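Local coordinates for putative effector, AYWB SAP54-like protein ('Echinacea purpurea' witches'-broom phytoplasma, PDB 6INR) that probably acts as a secreted phytoplasma effector that interacts with plant MADS transcription factors and so brings about phyllody, the leaf-like transformation of floral organs, at residues A[26-29]-A[30-34]; A[43-46]-A[47-50]; A[69-72]-A[73-77]. All blocks are in the same frame, centred on the assembly; numbering follows the deposited sequence.

Contact 1 of 3, residues A[26-29]-A[30-34]; sequences NIIN and LKQKI
K31 lays its aliphatic chain beside I27, one helical turn earlier, the two running side by side in the same direction. The touch is between CG2 of I27 and CE of K31, 3.8 Å apart. That methyl stands anti to its own backbone N, while the lysine chain is extended from CG outward (chi2 -168°), which carries its methylene carbons along the isoleucine before the ammonium group leaves for the surface. I28 and Q32 meet more loosely on the exposed flank: the glutamine crosses the isoleucine at a slant, with CD of Q32 4.0 Å from CG2 of I28.

The polar ends of N29 and Q32 also approach. Their amides lie alongside each other with planes 26° apart, and ND2 of N29 is 3.6 Å from OE1 of Q32. Asparagine and glutamine suit this outward face because their amides tolerate water.

Four backbone hydrogen bonds run from residue i+4 to residue i. The straightest joins N of K31 to O of I27 (2.8 Å, 171° at the hydrogen). N of Q32 bonds O of I28 at 2.9 Å, and L30 to N26 and K33 to N29 complete the set.

L30 turns its branched end away from this turn and packs on Q77 of helix 55-84, while I27 and N26 rest on Y81. With I27, L30 and I34 inward, and I28 on the outer flank with N29, Q32 and the lysines, this is an amphipathic alpha-helix of the kind that forms an antiparallel helical hairpin.

Contact 2 of 3, residues A[43-46]-A[47-50]; sequences NIDK and GLQG
D45 and L48 meet on the better-packed side of the last turn of helix 16-49, crossing at a slant, where CD1 of the leucine comes to 4.1 Å from OD1 of the aspartate. L48 holds CG beside its backbone N (chi1 -82°), which brings CG over the carbonyl of I44, 3.5 Å from that O. Its CD1 also approaches CG2 of I44 at 4.4 Å, a light apolar touch. Leucine and isoleucine suit this face because both meet leucines of helix 55-84: I44 packs on L60 and L63, and L48 on L60 and L61. Aspartate suits its place too, with OD1 in a salt bridge to K64.

This is the C-terminal end of the first helix of a helical hairpin, and the backbone pairing changes character as the helix runs out. N of G47 still bonds O of N43 in the regular i+4 manner at 3.0 Å. N of L48 is then shared weakly between O of I44 and O of D45, while N of Q49 makes a weak bond to O of D45 and a firmer i+3 bond to O of K46 at 3.0 Å. The last donor stands above the carbonyl plane of K46, 62° out of it, as in a turn that tightens toward 3-10 geometry.

The solvent side has fewer contacts between side chains. K46 bends at chi3 (60°) and brings NZ back to OD1 of N43, a 3.3 Å hydrogen bond between two exposed side chains. Q49, bent at chi2, packs instead on carbonyls of its own helix, with CG of Q49 3.2 Å from O of K46 and CD 3.4 Å from O of D45. Beyond it G50, poorly ordered and exposed, leaves the helix for the loop.

Contact 3 of 3, residues A[69-72]-A[73-77]; sequences QLID and NQKEQ
Q74 reaches back along its helix over the carbonyl of L70, one turn earlier. Its CB lies 3.6 Å from O of L70, and CG comes closer, 3.1 Å from the same oxygen, because CG stands beside the backbone N (chi1 -62°). CD of Q74 remains 3.4 Å from O of L70. At the tip the amide divides: NE2 lies 4.2 Å from CG of L70, the two side chains crossing, whereas OE1 of Q74 lies 3.8 Å from CA of I71 and accepts a hydrogen bond from ND2 of N37 on helix 16-49. A long amide suits this place, since its methylenes can lie along the turn while its polar end spans to the partner helix.

The backbone beneath is regular alpha-helix, with N of Q74 bonded to O of L70 at 3.1 Å and matching bonds from N73, K75 and E76. Beside it, CG of K75 passes 4.1 Å from CG2 of I71, an aliphatic touch that leaves the ammonium end to the surface.

L70 and I71 both pack on N37, Q74 on I34 and Q77 on L30, so this stretch of helix 55-84 has one flank against helix 16-49, with D72 and E76 on its exposed surface.

All three contacts are short runs of about two turns in the same two-helix hairpin: contacts 1 and 2 lie on helix 16-49, contact 3 on helix 55-84. Contact 1 is partly buried and comes nearest to a core, whereas contacts 2 and 3 are at the surface. Contacts 1 and 3 face each other across the interhelical seam, where CD2 of L30 lies 3.3 Å from O of Q74. The centre of contact 2 lies about 25 Å from that of contact 1, at the hairpin's loop end. Both mid-helix stretches keep regular i+4 pairing; at contact 2 it weakens and shifts partly to i+3. Toward the partner helix, I27, L30 and I34 pack on Y81, Q77 and Q74, contact 3 adds a side-chain amide-to-amide hydrogen bond, and contact 2 relies on leucines and K64.

Contact 1 of 3, residues A[26-29]-A[30-34]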
loop_
_atom_site.group_PDB
_atom_site.type_symbol
_atom_site.label_atom_id
_atom_site.label_comp_id
_atom_site.label_asym_id
_atom_site.label_seq_id
_atom_site.Cartn_x
_atom_site.Cartn_y
_atom_site.Cartn_z
ATOM N N ASN A 26 -5.252 8.032 -9.434
ATOM C CA ASN A 26 -4.120 7.142 -9.121
ATOM C C ASN A 26 -3.685 7.255 -7.664
ATOM O O ASN A 26 -3.331 6.275 -7.006
ATOM C CB ASN A 26 -2.953 7.458 -10.025
ATOM C CG ASN A 26 -3.083 6.807 -11.388
ATOM O OD1 ASN A 26 -3.447 5.643 -11.485
ATOM N ND2 ASN A 26 -2.711 7.525 -12.436
ATOM N N ILE A 27 -3.774 8.463 -7.155
ATOM C CA ILE A 27 -3.374 8.716 -5.779
ATOM C C ILE A 27 -4.332 8.145 -4.729
ATOM O O ILE A 27 -3.925 7.429 -3.795
ATOM C CB ILE A 27 -3.187 10.205 -5.513
ATOM C CG1 ILE A 27 -1.925 10.702 -6.233
ATOM C CG2 ILE A 27 -3.105 10.429 -4.015
ATOM C CD1 ILE A 27 -1.672 12.168 -6.018
ATOM N N ILE A 28 -5.608 8.473 -4.868
ATOM C CA ILE A 28 -6.634 7.878 -3.998
ATOM C C ILE A 28 -6.629 6.360 -4.009
ATOM O O ILE A 28 -6.818 5.719 -2.979
ATOM C CB ILE A 28 -8.033 8.349 -4.363
ATOM C CG1 ILE A 28 -8.076 9.853 -4.146
ATOM C CG2 ILE A 28 -9.068 7.655 -3.481
ATOM C CD1 ILE A 28 -9.364 10.503 -4.596
ATOM N N ASN A 29 -6.451 5.786 -5.185
ATOM C CA ASN A 29 -6.466 4.338 -5.289
ATOM C C ASN A 29 -5.261 3.789 -4.563
ATOM O O ASN A 29 -5.342 2.796 -3.870
ATOM C CB ASN A 29 -6.483 3.853 -6.727
ATOM C CG ASN A 29 -7.728 4.278 -7.485
ATOM O OD1 ASN A 29 -7.703 4.350 -8.716
ATOM N ND2 ASN A 29 -8.835 4.528 -6.772
ATOM N N LEU A 30 -4.150 4.491 -4.714
ATOM C CA LEU A 30 -2.900 4.117 -4.033
ATOM C C LEU A 30 -3.029 4.190 -2.511
ATOM O O LEU A 30 -2.594 3.303 -1.795
ATOM C CB LEU A 30 -1.743 4.998 -4.477
ATOM C CG LEU A 30 -0.368 4.440 -4.125
ATOM C CD1 LEU A 30 -0.202 3.005 -4.612
ATOM C CD2 LEU A 30 0.703 5.323 -4.745
ATOM N N LYS A 31 -3.591 5.278 -2.036
ATOM C CA LYS A 31 -3.901 5.424 -0.620
ATOM C C LYS A 31 -4.861 4.370 -0.062
ATOM O O LYS A 31 -4.731 3.939 1.094
ATOM C CB LYS A 31 -4.493 6.787 -0.363
ATOM C CG LYS A 31 -3.492 7.919 -0.459
ATOM C CD LYS A 31 -4.158 9.161 0.112
ATOM C CE LYS A 31 -3.477 10.451 -0.280
ATOM N NZ LYS A 31 -4.417 11.572 0.020
ATOM N N GLN A 32 -5.848 3.968 -0.855
ATOM C CA GLN A 32 -6.747 2.897 -0.399
ATOM C C GLN A 32 -6.005 1.587 -0.289
ATOM O O GLN A 32 -6.318 0.773 0.569
ATOM C CB GLN A 32 -7.932 2.720 -1.333
ATOM C CG GLN A 32 -8.814 3.956 -1.383
ATOM C CD GLN A 32 -9.924 3.874 -2.408
ATOM O OE1 GLN A 32 -9.748 3.355 -3.520
ATOM N NE2 GLN A 32 -11.074 4.418 -2.054
ATOM N N LYS A 33 -5.062 1.358 -1.194
ATOM C CA LYS A 33 -4.242 0.146 -1.143
ATOM C C LYS A 33 -3.354 0.140 0.118
ATOM O O LYS A 33 -3.189 -0.861 0.803
ATOM C CB LYS A 33 -3.396 0.002 -2.408
ATOM C CG LYS A 33 -4.069 -0.728 -3.569
ATOM C CD LYS A 33 -3.514 -0.260 -4.902
ATOM C CE LYS A 33 -3.477 -1.362 -5.959
ATOM N NZ LYS A 33 -4.808 -1.944 -6.306
ATOM N N ILE A 34 -2.782 1.277 0.417
ATOM C CA ILE A 34 -1.925 1.392 1.581
ATOM C C ILE A 34 -2.752 1.141 2.835
ATOM O O ILE A 34 -2.336 0.433 3.749
ATOM C CB ILE A 34 -1.260 2.775 1.642
ATOM C CG1 ILE A 34 -0.124 2.838 0.611
ATOM C CG2 ILE A 34 -0.778 3.073 3.054
ATOM C CD1 ILE A 34 0.284 4.243 0.297
#

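Contact 2 of 3, residues A[43-46]-A[47-50]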
loop_
_atom_site.group_PDB
_atom_site.type_symbol
_atom_site.label_atom_id
_atom_site.label_comp_id
_atom_site.label_asym_id
_atom_site.label_seq_id
_atom_site.Cartn_x
_atom_site.Cartn_y
_atom_site.Cartn_z
ATOM N N ASN A 43 -4.131 -7.227 11.219
ATOM C CA ASN A 43 -4.825 -8.538 11.423
ATOM C C ASN A 43 -3.835 -9.706 11.554
ATOM O O ASN A 43 -4.071 -10.634 12.280
ATOM C CB ASN A 43 -5.901 -8.817 10.354
ATOM C CG ASN A 43 -7.075 -7.850 10.450
ATOM O OD1 ASN A 43 -7.578 -7.560 11.541
ATOM N ND2 ASN A 43 -7.501 -7.327 9.303
ATOM N N ILE A 44 -2.755 -9.662 10.799
ATOM C CA ILE A 44 -1.614 -10.600 10.991
ATOM C C ILE A 44 -1.027 -10.548 12.425
ATOM O O ILE A 44 -0.803 -11.576 13.048
ATOM C CB ILE A 44 -0.480 -10.361 9.968
ATOM C CG1 ILE A 44 -0.995 -10.606 8.547
ATOM C CG2 ILE A 44 0.712 -11.279 10.258
ATOM C CD1 ILE A 44 -0.003 -10.286 7.447
ATOM N N ASP A 45 -0.820 -9.347 12.945
ATOM C CA ASP A 45 -0.442 -9.181 14.344
ATOM C C ASP A 45 -1.371 -9.953 15.277
ATOM O O ASP A 45 -0.938 -10.806 16.037
ATOM C CB ASP A 45 -0.392 -7.704 14.729
ATOM C CG ASP A 45 0.844 -7.011 14.169
ATOM O OD1 ASP A 45 1.773 -7.726 13.705
ATOM O OD2 ASP A 45 0.892 -5.760 14.177
ATOM N N LYS A 46 -2.653 -9.643 15.224
ATOM C CA LYS A 46 -3.670 -10.432 15.964
ATOM C C LYS A 46 -3.427 -11.938 15.791
ATOM O O LYS A 46 -3.417 -12.716 16.750
ATOM C CB LYS A 46 -5.089 -10.080 15.497
ATOM C CG LYS A 46 -5.767 -9.023 16.350
ATOM C CD LYS A 46 -6.828 -8.261 15.580
ATOM C CE LYS A 46 -7.946 -9.142 15.051
ATOM N NZ LYS A 46 -9.015 -8.343 14.380
ATOM N N GLY A 47 -3.204 -12.325 14.551
ATOM C CA GLY A 47 -3.025 -13.737 14.199
ATOM C C GLY A 47 -1.800 -14.314 14.873
ATOM O O GLY A 47 -1.734 -15.516 15.148
ATOM N N LEU A 48 -0.835 -13.436 15.141
ATOM C CA LEU A 48 0.437 -13.812 15.794
ATOM C C LEU A 48 0.281 -14.053 17.299
ATOM O O LEU A 48 1.090 -14.739 17.913
ATOM C CB LEU A 48 1.516 -12.755 15.567
ATOM C CG LEU A 48 2.260 -12.837 14.231
ATOM C CD1 LEU A 48 3.054 -11.570 13.976
ATOM C CD2 LEU A 48 3.166 -14.056 14.156
ATOM N N GLN A 49 -0.768 -13.473 17.869
ATOM C CA GLN A 49 -1.123 -13.628 19.315
ATOM C C GLN A 49 -1.820 -14.941 19.647
ATOM O O GLN A 49 -1.950 -15.292 20.812
ATOM C CB GLN A 49 -2.087 -12.534 19.817
ATOM C CG GLN A 49 -1.963 -11.160 19.188
ATOM C CD GLN A 49 -0.611 -10.540 19.414
ATOM O OE1 GLN A 49 0.416 -11.207 19.282
ATOM N NE2 GLN A 49 -0.595 -9.254 19.744
ATOM N N GLY A 50 -2.320 -15.622 18.626
ATOM C CA GLY A 50 -3.129 -16.836 18.828
ATOM C C GLY A 50 -2.336 -18.118 19.019
ATOM O O GLY A 50 -1.105 -18.116 19.122
#

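Contact 3 of 3, residues A[69-72]-A[73-77]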
loop_
_atom_site.group_PDB
_atom_site.type_symbol
_atom_site.label_atom_id
_atom_site.label_comp_id
_atom_site.label_asym_id
_atom_site.label_seq_id
_atom_site.Cartn_x
_atom_site.Cartn_y
_atom_site.Cartn_z
ATOM N N GLN A 69 6.866 -4.072 2.890
ATOM C CA GLN A 69 7.635 -3.696 1.679
ATOM C C GLN A 69 6.717 -3.101 0.631
ATOM O O GLN A 69 7.041 -2.137 -0.031
ATOM C CB GLN A 69 8.383 -4.885 1.106
ATOM C CG GLN A 69 9.203 -5.578 2.171
ATOM C CD GLN A 69 9.791 -6.905 1.736
ATOM O OE1 GLN A 69 9.140 -7.701 1.037
ATOM N NE2 GLN A 69 11.031 -7.167 2.174
ATOM N N LEU A 70 5.555 -3.717 0.514
ATOM C CA LEU A 70 4.481 -3.258 -0.374
ATOM C C LEU A 70 4.094 -1.848 0.019
ATOM O O LEU A 70 4.028 -0.958 -0.813
ATOM C CB LEU A 70 3.278 -4.202 -0.248
ATOM C CG LEU A 70 2.376 -4.510 -1.424
ATOM C CD1 LEU A 70 3.040 -5.312 -2.524
ATOM C CD2 LEU A 70 1.221 -5.307 -0.879
ATOM N N ILE A 71 3.871 -1.636 1.304
ATOM C CA ILE A 71 3.444 -0.316 1.775
ATOM C C ILE A 71 4.555 0.674 1.476
ATOM O O ILE A 71 4.329 1.858 1.209
ATOM C CB ILE A 71 3.129 -0.267 3.286
ATOM C CG1 ILE A 71 1.836 -1.025 3.596
ATOM C CG2 ILE A 71 3.000 1.188 3.766
ATOM C CD1 ILE A 71 1.323 -0.836 5.010
ATOM N N ASP A 72 5.773 0.157 1.479
ATOM C CA ASP A 72 6.976 0.987 1.347
ATOM C C ASP A 72 7.099 1.576 -0.029
ATOM O O ASP A 72 7.369 2.756 -0.167
ATOM C CB ASP A 72 8.255 0.198 1.662
ATOM C CG ASP A 72 8.649 0.284 3.141
ATOM O OD1 ASP A 72 8.425 1.358 3.756
ATOM O OD2 ASP A 72 9.177 -0.715 3.689
ATOM N N ASN A 73 6.909 0.726 -1.036
ATOM C CA ASN A 73 6.872 1.156 -2.455
ATOM C C ASN A 73 5.762 2.133 -2.702
ATOM O O ASN A 73 5.941 3.132 -3.371
ATOM C CB ASN A 73 6.672 -0.006 -3.418
ATOM C CG ASN A 73 7.799 -0.981 -3.360
ATOM O OD1 ASN A 73 8.839 -0.772 -3.986
ATOM N ND2 ASN A 73 7.633 -2.028 -2.555
ATOM N N GLN A 74 4.600 1.812 -2.149
ATOM C CA GLN A 74 3.393 2.587 -2.435
ATOM C C GLN A 74 3.553 3.991 -1.925
ATOM O O GLN A 74 3.137 4.936 -2.579
ATOM C CB GLN A 74 2.158 1.912 -1.866
ATOM C CG GLN A 74 1.984 0.564 -2.525
ATOM C CD GLN A 74 0.904 -0.269 -1.931
ATOM O OE1 GLN A 74 0.588 -0.150 -0.762
ATOM N NE2 GLN A 74 0.316 -1.143 -2.757
ATOM N N LYS A 75 4.221 4.135 -0.794
ATOM C CA LYS A 75 4.514 5.489 -0.289
ATOM C C LYS A 75 5.550 6.193 -1.165
ATOM O O LYS A 75 5.518 7.400 -1.371
ATOM C CB LYS A 75 4.996 5.455 1.149
ATOM C CG LYS A 75 3.987 4.865 2.117
ATOM C CD LYS A 75 4.199 5.386 3.516
ATOM C CE LYS A 75 5.549 4.973 4.092
ATOM N NZ LYS A 75 5.744 5.508 5.475
ATOM N N GLU A 76 6.453 5.411 -1.713
ATOM C CA GLU A 76 7.378 5.909 -2.757
ATOM C C GLU A 76 6.608 6.459 -3.974
ATOM O O GLU A 76 6.793 7.611 -4.396
ATOM C CB GLU A 76 8.315 4.785 -3.250
ATOM C CG GLU A 76 9.717 4.742 -2.662
ATOM C CD GLU A 76 10.646 3.841 -3.485
ATOM O OE1 GLU A 76 10.456 2.598 -3.446
ATOM O OE2 GLU A 76 11.555 4.371 -4.184
ATOM N N GLN A 77 5.757 5.608 -4.542
ATOM C CA GLN A 77 4.924 5.969 -5.725
ATOM C C GLN A 77 4.114 7.175 -5.434
ATOM O O GLN A 77 3.953 8.048 -6.249
ATOM C CB GLN A 77 3.906 4.893 -6.062
ATOM C CG GLN A 77 4.303 4.015 -7.203
ATOM C CD GLN A 77 3.698 2.652 -7.073
ATOM O OE1 GLN A 77 2.493 2.448 -7.246
ATOM N NE2 GLN A 77 4.543 1.690 -6.768
#